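Local coordinates for pseudopilin EpsI (Vibrio vulnificus, PDB 2RET), which is a pseudopilin that probably forms part of the periplasm-spanning pseudopilus of the type II secretion system, thought to export proteases and toxins from the periplasm, at residues A[18-23]-A[68-73]; A[39-44]-A[48-53]; A[26-31]-A[64-69]. The protein carries 2 engineered substitutions. All coordinates share one frame; numbering follows the deposited sequence.

Interaction 1 of 3, residues A[18-23]-A[68-73]. Engineered in segment 68-73: T73 (natural residue Glu).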
ATOM      1  N   ALA A  18      27.516   8.857  13.289  1.00 13.93           N
ATOM      2  CA  ALA A  18      26.318   8.557  12.503  1.00 14.17           C
ATOM      3  C   ALA A  18      25.829   7.099  12.669  1.00 14.78           C
ATOM      4  O   ALA A  18      24.631   6.843  12.755  1.00 14.89           O
ATOM      5  CB  ALA A  18      26.563   8.885  11.004  1.00 13.54           C
HETATM    6  N   MSE A  19      26.758   6.139  12.701  1.00 15.25           N
HETATM    7  CA  MSE A  19      26.421   4.768  12.986  1.00 15.52           C
HETATM    8  C   MSE A  19      25.675   4.608  14.316  1.00 16.07           C
HETATM    9  O   MSE A  19      24.668   3.947  14.360  1.00 17.17           O
HETATM   10  CB  MSE A  19      27.662   3.891  12.978  1.00 15.78           C
HETATM   11  CG  MSE A  19      28.206   3.605  11.588  1.00 16.04           C
HETATM   12 SE   MSE A  19      29.687   2.336  11.622  1.00 20.50          SE
HETATM   13  CE  MSE A  19      28.719   0.630  11.860  1.00 14.69           C
ATOM     14  N   VAL A  20      26.198   5.191  15.381  1.00 15.79           N
ATOM     15  CA  VAL A  20      25.555   5.204  16.671  1.00 15.22           C
ATOM     16  C   VAL A  20      24.153   5.876  16.634  1.00 15.44           C
ATOM     17  O   VAL A  20      23.212   5.392  17.268  1.00 15.07           O
ATOM     18  CB  VAL A  20      26.488   5.898  17.721  1.00 15.77           C
ATOM     19  CG1 VAL A  20      25.754   6.161  19.080  1.00 13.43           C
ATOM     20  CG2 VAL A  20      27.769   5.065  17.915  1.00 14.21           C
ATOM     21  N   ALA A  21      24.036   6.987  15.914  1.00 14.75           N
ATOM     22  CA  ALA A  21      22.770   7.697  15.765  1.00 14.82           C
ATOM     23  C   ALA A  21      21.703   6.775  15.141  1.00 14.35           C
ATOM     24  O   ALA A  21      20.597   6.701  15.625  1.00 13.46           O
ATOM     25  CB  ALA A  21      22.949   8.980  14.923  1.00 13.89           C
ATOM     26  N   ASP A  22      22.081   6.072  14.082  1.00 14.52           N
ATOM     27  CA  ASP A  22      21.228   5.086  13.446  1.00 15.10           C
ATOM     28  C   ASP A  22      20.827   3.951  14.375  1.00 14.09           C
ATOM     29  O   ASP A  22      19.690   3.512  14.332  1.00 13.65           O
ATOM     30  CB  ASP A  22      21.865   4.523  12.177  1.00 15.04           C
ATOM     31  CG  ASP A  22      21.745   5.465  10.974  1.00 20.04           C
ATOM     32  OD1 ASP A  22      20.952   6.452  11.029  1.00 24.93           O
ATOM     33  OD2 ASP A  22      22.470   5.237   9.962  1.00 23.66           O
ATOM     34  N   ASN A  23      21.761   3.461  15.174  1.00 14.01           N
ATOM     35  CA  ASN A  23      21.480   2.376  16.118  1.00 13.40           C
ATOM     36  C   ASN A  23      20.501   2.822  17.176  1.00 13.17           C
ATOM     37  O   ASN A  23      19.609   2.065  17.556  1.00 13.02           O
ATOM     38  CB  ASN A  23      22.772   1.840  16.775  1.00 13.38           C
ATOM     39  CG  ASN A  23      23.706   1.114  15.765  1.00 12.52           C
ATOM     40  OD1 ASN A  23      23.276   0.704  14.687  1.00  6.82           O
ATOM     41  ND2 ASN A  23      24.973   0.957  16.128  1.00  6.41           N
ATOM     42  N   VAL A  68      17.882  12.383  17.798  1.00 22.38           N
ATOM     43  CA  VAL A  68      18.956  11.552  18.307  1.00 21.78           C
ATOM     44  C   VAL A  68      20.250  12.340  18.015  1.00 22.24           C
ATOM     45  O   VAL A  68      20.540  12.682  16.858  1.00 21.43           O
ATOM     46  CB  VAL A  68      19.025  10.184  17.608  1.00 22.00           C
ATOM     47  CG1 VAL A  68      20.190   9.323  18.195  1.00 22.45           C
ATOM     48  CG2 VAL A  68      17.671   9.421  17.724  1.00 19.21           C
ATOM     49  N   SER A  69      20.989  12.660  19.073  1.00 22.31           N
ATOM     50  CA  SER A  69      22.264  13.358  18.957  1.00 22.64           C
ATOM     51  C   SER A  69      23.349  12.504  19.603  1.00 21.26           C
ATOM     52  O   SER A  69      23.082  11.806  20.566  1.00 21.92           O
ATOM     53  CB  SER A  69      22.180  14.746  19.592  1.00 22.78           C
ATOM     54  OG  SER A  69      21.771  14.662  20.926  1.00 27.90           O
ATOM     55  N   VAL A  70      24.550  12.536  19.028  1.00 20.10           N
ATOM     56  CA  VAL A  70      25.712  11.745  19.461  1.00 18.59           C
ATOM     57  C   VAL A  70      26.925  12.690  19.565  1.00 18.33           C
ATOM     58  O   VAL A  70      27.204  13.509  18.687  1.00 17.38           O
ATOM     59  CB  VAL A  70      25.976  10.510  18.545  1.00 18.79           C
ATOM     60  CG1 VAL A  70      27.179   9.661  19.043  1.00 16.15           C
ATOM     61  CG2 VAL A  70      24.708   9.617  18.430  1.00 16.05           C
ATOM     62  N   ALA A  71      27.597  12.577  20.701  1.00 18.57           N
ATOM     63  CA  ALA A  71      28.691  13.449  21.111  1.00 17.77           C
ATOM     64  C   ALA A  71      29.841  12.595  21.679  1.00 17.84           C
ATOM     65  O   ALA A  71      29.650  11.422  22.079  1.00 16.94           O
ATOM     66  CB  ALA A  71      28.186  14.478  22.140  1.00 17.51           C
ATOM     67  N   ALA A  72      31.032  13.206  21.717  1.00 18.40           N
ATOM     68  CA  ALA A  72      32.247  12.575  22.216  1.00 17.92           C
ATOM     69  C   ALA A  72      32.406  12.591  23.766  1.00 18.07           C
ATOM     70  O   ALA A  72      33.200  11.831  24.349  1.00 16.84           O
ATOM     71  CB  ALA A  72      33.423  13.233  21.518  1.00 18.71           C
ATOM     72  N   THR A  73      31.625  13.434  24.439  1.00 19.05           N
ATOM     73  CA  THR A  73      31.537  13.436  25.908  1.00 19.72           C
ATOM     74  C   THR A  73      30.125  13.773  26.368  1.00 20.48           C
ATOM     75  O   THR A  73      29.291  14.130  25.560  1.00 20.16           O
ATOM     76  CB  THR A  73      32.462  14.486  26.591  1.00 19.55           C
ATOM     77  OG1 THR A  73      31.850  15.774  26.482  1.00 19.76           O
ATOM     78  CG2 THR A  73      33.879  14.501  25.991  1.00 19.61           C
TER
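V70 reaches from strand 63-71 to helix 8-30 and meets two consecutive residues of it, V20 and A21. Its CB carries two methyl groups, and they divide the work. CG1, anti to the backbone N (chi1 -178°), lies against the V20 side chain, 3.8 Å from V20 CG1. CG2, beside the backbone N, sits closer to the helix: V70 CG2 is 3.7 Å from V20 CG1 and also 3.7 Å from A21 N, and A21 CB is 4.0 Å away. A21 suits this place because a single methyl lets the strand come near the helix backbone. Two residues back, V68 uses the same first torsion to lay CG1 beside A21 O at 3.7 Å, with A21 CB farther off at 4.3 Å. No hydrogen bond links the segments; branched and small apolar side chains fill a buried interface, to which W49 adds its ring by touching both V20 and V70. One turn on from V20, N23 is hydrogen-bonded to E42 and to a neighbouring EpsJ chain. The segment axes come within 7.9 Å at 144°, a helix laid over one face of an antiparallel sheet, as in the globular domains of type IV pilins and pseudopilins.

Interaction 2 of 3, residues A[39-44]-A[48-53]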
ATOM      1  N   ASN A  39      19.094   8.928  27.483  1.00 17.13           N
ATOM      2  CA  ASN A  39      20.508   9.030  27.148  1.00 17.67           C
ATOM      3  C   ASN A  39      21.319   7.809  27.564  1.00 17.71           C
ATOM      4  O   ASN A  39      20.940   7.032  28.462  1.00 17.18           O
ATOM      5  CB  ASN A  39      21.124  10.276  27.773  1.00 17.87           C
ATOM      6  CG  ASN A  39      21.254  10.164  29.294  1.00 19.08           C
ATOM      7  OD1 ASN A  39      22.295   9.749  29.792  1.00 21.22           O
ATOM      8  ND2 ASN A  39      20.191  10.501  30.025  1.00 16.93           N
ATOM      9  N   GLY A  40      22.445   7.639  26.886  1.00 17.76           N
ATOM     10  CA  GLY A  40      23.392   6.596  27.248  1.00 17.66           C
ATOM     11  C   GLY A  40      24.682   6.667  26.440  1.00 17.40           C
ATOM     12  O   GLY A  40      25.009   7.693  25.824  1.00 16.62           O
ATOM     13  N   GLU A  41      25.350   5.520  26.417  1.00 17.48           N
ATOM     14  CA  GLU A  41      26.660   5.320  25.848  1.00 18.00           C
ATOM     15  C   GLU A  41      26.670   4.114  24.937  1.00 17.35           C
ATOM     16  O   GLU A  41      26.059   3.126  25.227  1.00 18.11           O
ATOM     17  CB  GLU A  41      27.672   5.003  26.928  1.00 17.70           C
ATOM     18  CG  GLU A  41      27.839   6.051  27.925  1.00 19.91           C
ATOM     19  CD  GLU A  41      28.828   5.660  28.981  1.00 21.03           C
ATOM     20  OE1 GLU A  41      29.346   4.520  28.946  1.00 20.46           O
ATOM     21  OE2 GLU A  41      29.101   6.512  29.837  1.00 22.82           O
ATOM     22  N   GLU A  42      27.427   4.203  23.867  1.00 16.81           N
ATOM     23  CA  GLU A  42      27.677   3.106  23.007  1.00 17.72           C
ATOM     24  C   GLU A  42      29.167   3.111  22.673  1.00 17.46           C
ATOM     25  O   GLU A  42      29.726   4.137  22.273  1.00 17.37           O
ATOM     26  CB  GLU A  42      26.823   3.243  21.735  1.00 17.41           C
ATOM     27  CG  GLU A  42      27.038   2.123  20.717  1.00 18.90           C
ATOM     28  CD  GLU A  42      25.945   2.075  19.624  1.00 20.61           C
ATOM     29  OE1 GLU A  42      24.895   2.730  19.797  1.00 21.56           O
ATOM     30  OE2 GLU A  42      26.137   1.374  18.602  1.00 20.57           O
ATOM     31  N   GLU A  43      29.776   1.945  22.775  1.00 17.13           N
ATOM     32  CA  GLU A  43      31.106   1.708  22.306  1.00 18.08           C
ATOM     33  C   GLU A  43      31.058   1.298  20.828  1.00 18.11           C
ATOM     34  O   GLU A  43      30.364   0.355  20.454  1.00 18.27           O
ATOM     35  CB  GLU A  43      31.696   0.583  23.144  1.00 18.98           C
ATOM     36  CG  GLU A  43      33.114   0.268  22.830  1.00 22.36           C
ATOM     37  CD  GLU A  43      34.080   1.112  23.596  1.00 25.96           C
ATOM     38  OE1 GLU A  43      33.645   2.103  24.241  1.00 26.29           O
ATOM     39  OE2 GLU A  43      35.286   0.755  23.544  1.00 28.83           O
ATOM     40  N   LEU A  44      31.834   1.978  19.992  1.00 18.99           N
ATOM     41  CA  LEU A  44      31.896   1.687  18.577  1.00 19.37           C
ATOM     42  C   LEU A  44      33.223   2.181  18.066  1.00 19.76           C
ATOM     43  O   LEU A  44      33.576   3.334  18.339  1.00 19.44           O
ATOM     44  CB  LEU A  44      30.738   2.363  17.819  1.00 19.60           C
ATOM     45  CG  LEU A  44      30.445   1.942  16.371  1.00 19.12           C
ATOM     46  CD1 LEU A  44      28.943   1.832  16.065  1.00 15.97           C
ATOM     47  CD2 LEU A  44      31.094   2.848  15.409  1.00 17.83           C
ATOM     48  N   THR A  48      33.978   5.385  23.141  1.00 21.33           N
ATOM     49  CA  THR A  48      32.689   5.583  23.801  1.00 22.08           C
ATOM     50  C   THR A  48      31.996   6.801  23.246  1.00 22.03           C
ATOM     51  O   THR A  48      32.547   7.897  23.294  1.00 23.34           O
ATOM     52  CB  THR A  48      32.824   5.781  25.329  1.00 21.48           C
ATOM     53  OG1 THR A  48      33.634   4.744  25.828  1.00 22.46           O
ATOM     54  CG2 THR A  48      31.469   5.685  26.015  1.00 21.31           C
ATOM     55  N   TRP A  49      30.779   6.600  22.743  1.00 22.14           N
ATOM     56  CA  TRP A  49      29.931   7.668  22.264  1.00 22.03           C
ATOM     57  C   TRP A  49      28.722   7.923  23.170  1.00 21.70           C
ATOM     58  O   TRP A  49      28.112   7.002  23.664  1.00 21.93           O
ATOM     59  CB  TRP A  49      29.433   7.329  20.870  1.00 22.91           C
ATOM     60  CG  TRP A  49      30.502   7.053  19.900  1.00 22.48           C
ATOM     61  CD1 TRP A  49      31.019   5.844  19.592  1.00 24.43           C
ATOM     62  CD2 TRP A  49      31.177   8.000  19.075  1.00 22.72           C
ATOM     63  NE1 TRP A  49      31.983   5.972  18.642  1.00 25.48           N
ATOM     64  CE2 TRP A  49      32.118   7.287  18.314  1.00 21.61           C
ATOM     65  CE3 TRP A  49      31.130   9.381  18.963  1.00 22.94           C
ATOM     66  CZ2 TRP A  49      32.956   7.888  17.406  1.00 23.88           C
ATOM     67  CZ3 TRP A  49      31.993   9.993  18.060  1.00 25.03           C
ATOM     68  CH2 TRP A  49      32.871   9.239  17.278  1.00 23.76           C
ATOM     69  N   TYR A  50      28.354   9.184  23.336  1.00 20.85           N
ATOM     70  CA  TYR A  50      27.284   9.571  24.244  1.00 20.83           C
ATOM     71  C   TYR A  50      26.066  10.049  23.450  1.00 20.41           C
ATOM     72  O   TYR A  50      26.091  11.115  22.840  1.00 20.47           O
ATOM     73  CB  TYR A  50      27.762  10.644  25.208  1.00 21.06           C
ATOM     74  CG  TYR A  50      28.891  10.160  26.080  1.00 21.73           C
ATOM     75  CD1 TYR A  50      28.655   9.688  27.364  1.00 23.99           C
ATOM     76  CD2 TYR A  50      30.197  10.150  25.606  1.00 20.96           C
ATOM     77  CE1 TYR A  50      29.709   9.216  28.151  1.00 24.10           C
ATOM     78  CE2 TYR A  50      31.246   9.689  26.380  1.00 22.31           C
ATOM     79  CZ  TYR A  50      31.002   9.232  27.640  1.00 22.98           C
ATOM     80  OH  TYR A  50      32.058   8.788  28.383  1.00 22.94           O
ATOM     81  N   TRP A  51      25.001   9.249  23.481  1.00 19.78           N
ATOM     82  CA  TRP A  51      23.823   9.553  22.736  1.00 19.60           C
ATOM     83  C   TRP A  51      22.740  10.137  23.629  1.00 19.25           C
ATOM     84  O   TRP A  51      22.706   9.935  24.825  1.00 18.88           O
ATOM     85  CB  TRP A  51      23.325   8.337  21.936  1.00 19.85           C
ATOM     86  CG  TRP A  51      22.992   7.144  22.771  1.00 19.95           C
ATOM     87  CD1 TRP A  51      23.807   6.090  23.024  1.00 20.22           C
ATOM     88  CD2 TRP A  51      21.762   6.884  23.475  1.00 20.34           C
ATOM     89  NE1 TRP A  51      23.178   5.187  23.835  1.00 20.38           N
ATOM     90  CE2 TRP A  51      21.920   5.642  24.133  1.00 21.11           C
ATOM     91  CE3 TRP A  51      20.545   7.578  23.619  1.00 20.86           C
ATOM     92  CZ2 TRP A  51      20.900   5.057  24.919  1.00 19.87           C
ATOM     93  CZ3 TRP A  51      19.530   7.005  24.425  1.00 19.26           C
ATOM     94  CH2 TRP A  51      19.726   5.755  25.057  1.00 20.46           C
ATOM     95  N   LYS A  52      21.853  10.879  23.000  1.00 19.55           N
ATOM     96  CA  LYS A  52      20.712  11.465  23.658  1.00 20.71           C
ATOM     97  C   LYS A  52      19.550  11.409  22.680  1.00 20.32           C
ATOM     98  O   LYS A  52      19.692  11.794  21.519  1.00 20.18           O
ATOM     99  CB  LYS A  52      20.985  12.931  23.996  1.00 21.74           C
ATOM    100  CG  LYS A  52      21.549  13.166  25.334  1.00 25.14           C
ATOM    101  CD  LYS A  52      21.991  14.617  25.518  1.00 28.70           C
ATOM    102  CE  LYS A  52      23.216  14.672  26.456  1.00 31.58           C
ATOM    103  NZ  LYS A  52      23.801  16.045  26.538  1.00 33.09           N
ATOM    104  N   VAL A  53      18.410  10.931  23.174  1.00 20.60           N
ATOM    105  CA  VAL A  53      17.115  11.030  22.495  1.00 20.27           C
ATOM    106  C   VAL A  53      16.283  12.138  23.157  1.00 19.89           C
ATOM    107  O   VAL A  53      16.124  12.154  24.365  1.00 20.60           O
ATOM    108  CB  VAL A  53      16.387   9.682  22.593  1.00 20.31           C
ATOM    109  CG1 VAL A  53      15.001   9.745  21.960  1.00 18.25           C
ATOM    110  CG2 VAL A  53      17.265   8.596  21.958  1.00 20.61           C
TER
HETATM  111  O   HOH W   1      23.758   2.089  24.390  1.00 45.90           O
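G40 and W51 form a hydrogen-bonded pair of the antiparallel beta hairpin made by strands 38-44 and 47-56. G40 N gives its hydrogen to W51 O at 3.1 Å, and W51 N returns one to G40 O at 2.8 Å. E42 and W49 repeat the exchange, with W49 N to E42 O the shortest bond at 2.7 Å. Between these pairs E41 faces Y50, and E41 OE2 comes to 3.2 Å from Y50 CE1, the carboxylate steeply inclined to the ring. E41 and Y50 lie on the more exposed side, with T48 and E43, where polar groups can meet solvent. On the other side, W51 has chi1 59°, which folds its indole back over G40; G40 N lies above the ring centre, and G40 CA makes a CH-pi contact with the five-membered ring. Glycine suits the place because the indole occupies the room a side chain would need. W51 NE1 donates to a water, which in turn donates to E41 O. The E42 carboxylate is held by N23 and Q24 of helix 8-30. W49 NE1 donates to L44 O at 3.1 Å, its N-H...O angle 154° and the acceptor close to the indole plane.

Interaction 3 of 3, residues A[26-31]-A[64-69]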
ATOM      1  N   ALA A  26      16.861   3.336  15.682  1.00 13.68           N
ATOM      2  CA  ALA A  26      16.258   2.018  15.574  1.00 13.07           C
ATOM      3  C   ALA A  26      15.647   1.566  16.915  1.00 12.17           C
ATOM      4  O   ALA A  26      14.512   1.124  16.967  1.00  8.96           O
ATOM      5  CB  ALA A  26      17.285   1.016  15.057  1.00 12.61           C
HETATM    6  N   MSE A  27      16.391   1.751  18.004  1.00 13.75           N
HETATM    7  CA  MSE A  27      15.871   1.420  19.354  1.00 15.19           C
HETATM    8  C   MSE A  27      14.631   2.217  19.739  1.00 14.00           C
HETATM    9  O   MSE A  27      13.708   1.659  20.293  1.00 12.88           O
HETATM   10  CB  MSE A  27      16.960   1.565  20.409  1.00 16.44           C
HETATM   11  CG  MSE A  27      18.168   0.662  20.122  1.00 22.35           C
HETATM   12 SE   MSE A  27      17.745  -1.262  20.019  1.00 36.51          SE
HETATM   13  CE  MSE A  27      16.634  -1.519  18.441  1.00 32.84           C
ATOM     14  N   VAL A  28      14.621   3.510  19.434  1.00 13.94           N
ATOM     15  CA  VAL A  28      13.438   4.340  19.664  1.00 14.22           C
ATOM     16  C   VAL A  28      12.271   3.810  18.840  1.00 14.52           C
ATOM     17  O   VAL A  28      11.182   3.639  19.367  1.00 12.67           O
ATOM     18  CB  VAL A  28      13.660   5.848  19.313  1.00 14.84           C
ATOM     19  CG1 VAL A  28      12.312   6.627  19.450  1.00 14.75           C
ATOM     20  CG2 VAL A  28      14.780   6.482  20.181  1.00 12.04           C
HETATM   21  N   MSE A  29      12.520   3.533  17.561  1.00 15.59           N
HETATM   22  CA  MSE A  29      11.488   3.004  16.636  1.00 17.16           C
HETATM   23  C   MSE A  29      10.836   1.654  17.040  1.00 16.62           C
HETATM   24  O   MSE A  29       9.665   1.461  16.777  1.00 16.58           O
HETATM   25  CB  MSE A  29      12.050   2.878  15.219  1.00 18.25           C
HETATM   26  CG  MSE A  29      12.201   4.181  14.487  1.00 21.99           C
HETATM   27 SE   MSE A  29      10.569   5.261  14.481  1.00 32.92          SE
HETATM   28  CE  MSE A  29      11.388   6.733  13.427  1.00 28.30           C
ATOM     29  N   LEU A  30      11.573   0.756  17.689  1.00 16.75           N
ATOM     30  CA  LEU A  30      10.987  -0.464  18.283  1.00 17.83           C
ATOM     31  C   LEU A  30       9.793  -0.185  19.212  1.00 18.59           C
ATOM     32  O   LEU A  30       8.854  -0.988  19.265  1.00 18.41           O
ATOM     33  CB  LEU A  30      12.017  -1.282  19.074  1.00 17.92           C
ATOM     34  CG  LEU A  30      12.851  -2.363  18.388  1.00 18.43           C
ATOM     35  CD1 LEU A  30      13.790  -2.987  19.405  1.00 18.25           C
ATOM     36  CD2 LEU A  30      11.984  -3.418  17.805  1.00 17.25           C
ATOM     37  N   ASN A  31       9.830   0.938  19.929  1.00 19.30           N
ATOM     38  CA  ASN A  31       8.778   1.291  20.891  1.00 20.18           C
ATOM     39  C   ASN A  31       8.606   2.806  20.965  1.00 20.36           C
ATOM     40  O   ASN A  31       9.068   3.442  21.912  1.00 20.57           O
ATOM     41  CB  ASN A  31       9.110   0.696  22.268  1.00 20.41           C
ATOM     42  CG  ASN A  31       7.855   0.295  23.065  1.00 22.03           C
ATOM     43  OD1 ASN A  31       6.777   0.886  22.925  1.00 22.66           O
ATOM     44  ND2 ASN A  31       8.001  -0.729  23.898  1.00 23.87           N
ATOM     45  N   LYS A  64       4.725  12.560  15.640  1.00 25.47           N
ATOM     46  CA  LYS A  64       5.651  12.869  16.728  1.00 25.67           C
ATOM     47  C   LYS A  64       7.070  12.893  16.161  1.00 25.19           C
ATOM     48  O   LYS A  64       7.363  12.235  15.161  1.00 26.19           O
ATOM     49  CB  LYS A  64       5.522  11.839  17.864  1.00 25.92           C
ATOM     50  CG  LYS A  64       4.117  11.739  18.408  1.00 27.53           C
ATOM     51  CD  LYS A  64       4.011  10.837  19.626  1.00 31.48           C
ATOM     52  CE  LYS A  64       4.019   9.352  19.274  1.00 33.04           C
ATOM     53  NZ  LYS A  64       3.418   8.563  20.381  1.00 33.96           N
ATOM     54  N   ALA A  65       7.929  13.700  16.764  1.00 23.60           N
ATOM     55  CA  ALA A  65       9.293  13.846  16.296  1.00 22.78           C
ATOM     56  C   ALA A  65      10.234  13.625  17.476  1.00 21.63           C
ATOM     57  O   ALA A  65       9.875  13.853  18.611  1.00 20.38           O
ATOM     58  CB  ALA A  65       9.513  15.226  15.678  1.00 22.04           C
ATOM     59  N   PHE A  66      11.429  13.149  17.181  1.00 21.76           N
ATOM     60  CA  PHE A  66      12.491  13.079  18.167  1.00 21.91           C
ATOM     61  C   PHE A  66      13.788  13.336  17.456  1.00 22.15           C
ATOM     62  O   PHE A  66      13.911  13.160  16.216  1.00 20.67           O
ATOM     63  CB  PHE A  66      12.531  11.733  18.909  1.00 22.17           C
ATOM     64  CG  PHE A  66      12.685  10.535  18.010  1.00 23.75           C
ATOM     65  CD1 PHE A  66      11.573  10.003  17.343  1.00 26.14           C
ATOM     66  CD2 PHE A  66      13.925   9.920  17.841  1.00 24.26           C
ATOM     67  CE1 PHE A  66      11.703   8.905  16.512  1.00 25.68           C
ATOM     68  CE2 PHE A  66      14.070   8.804  17.010  1.00 25.40           C
ATOM     69  CZ  PHE A  66      12.945   8.301  16.347  1.00 26.70           C
ATOM     70  N   ASP A  67      14.742  13.788  18.258  1.00 22.57           N
ATOM     71  CA  ASP A  67      16.124  13.987  17.840  1.00 23.17           C
ATOM     72  C   ASP A  67      16.968  12.966  18.550  1.00 22.58           C
ATOM     73  O   ASP A  67      16.762  12.686  19.732  1.00 23.59           O
ATOM     74  CB  ASP A  67      16.621  15.367  18.222  1.00 23.63           C
ATOM     75  CG  ASP A  67      16.139  16.443  17.280  1.00 26.35           C
ATOM     76  OD1 ASP A  67      15.976  16.159  16.067  1.00 32.01           O
ATOM     77  OD2 ASP A  67      15.968  17.592  17.746  1.00 28.58           O
ATOM     78  N   VAL A  68      17.882  12.383  17.798  1.00 22.38           N
ATOM     79  CA  VAL A  68      18.956  11.552  18.307  1.00 21.78           C
ATOM     80  C   VAL A  68      20.250  12.340  18.015  1.00 22.24           C
ATOM     81  O   VAL A  68      20.540  12.682  16.858  1.00 21.43           O
ATOM     82  CB  VAL A  68      19.025  10.184  17.608  1.00 22.00           C
ATOM     83  CG1 VAL A  68      20.190   9.323  18.195  1.00 22.45           C
ATOM     84  CG2 VAL A  68      17.671   9.421  17.724  1.00 19.21           C
ATOM     85  N   SER A  69      20.989  12.660  19.073  1.00 22.31           N
ATOM     86  CA  SER A  69      22.264  13.358  18.957  1.00 22.64           C
ATOM     87  C   SER A  69      23.349  12.504  19.603  1.00 21.26           C
ATOM     88  O   SER A  69      23.082  11.806  20.566  1.00 21.92           O
ATOM     89  CB  SER A  69      22.180  14.746  19.592  1.00 22.78           C
ATOM     90  OG  SER A  69      21.771  14.662  20.926  1.00 27.90           O
TER
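F66 takes up V28 and M29 near the end of helix 8-30, and it carries the contact for strand 63-71. Ahead of it, K64 and A65 join the sheet through their backbones, K64 to V86 and A65 to V56. At F66 the side chain turns toward the helix. CG lies between the backbone N and the carbonyl carbon (chi1 57°), and the ring extends from there past V28, its far end reaching M29. V28 CG1 stands over one face, 3.6 Å from the ring centroid and only 13° off the normal, a nearly central CH-pi contact; a branched aliphatic residue can set one methyl on the ring while its CB rests 3.8 Å from F66 CE2. M29, a selenomethionine, comes in at the rim instead. Its chain bends at chi2 (-52°) and brings CE to 3.7 Å from F66 CZ, with SE near the ring edge in a Met-aromatic contact, 5.4 Å from the centroid. D67 follows with its carboxylate in a salt bridge to R83, and V68 CB again points toward the helix, its side chain not touching residues 26-31, while S69 bonds through its backbone to K52. The F66 ring is thus enclosed between helix 8-30 and the sheet: S84 and V86 of strand 80-87 touch it, L35 packs on both F66 and V28, and V53 of strand 47-56 meets V28.

How the interactions relate
Interactions 1 and 3 are both buried and join the same two elements, helix 8-30 and strand 63-71, at points about 12 Å apart between centres; they share V68 and S69. The first packs aliphatic methyls on one another and on the helix backbone, whereas the third, nearer the helix end, is built round an aromatic ring. Interaction 2 lies more at the surface and belongs to the sheet itself, so backbone hydrogen bonds and polar side chains dominate. It is nested in the chain between the segments of each of the others. Strand 47-56 ties it to the strand that both buried contacts use, for instance where Y50 N meets A71 O.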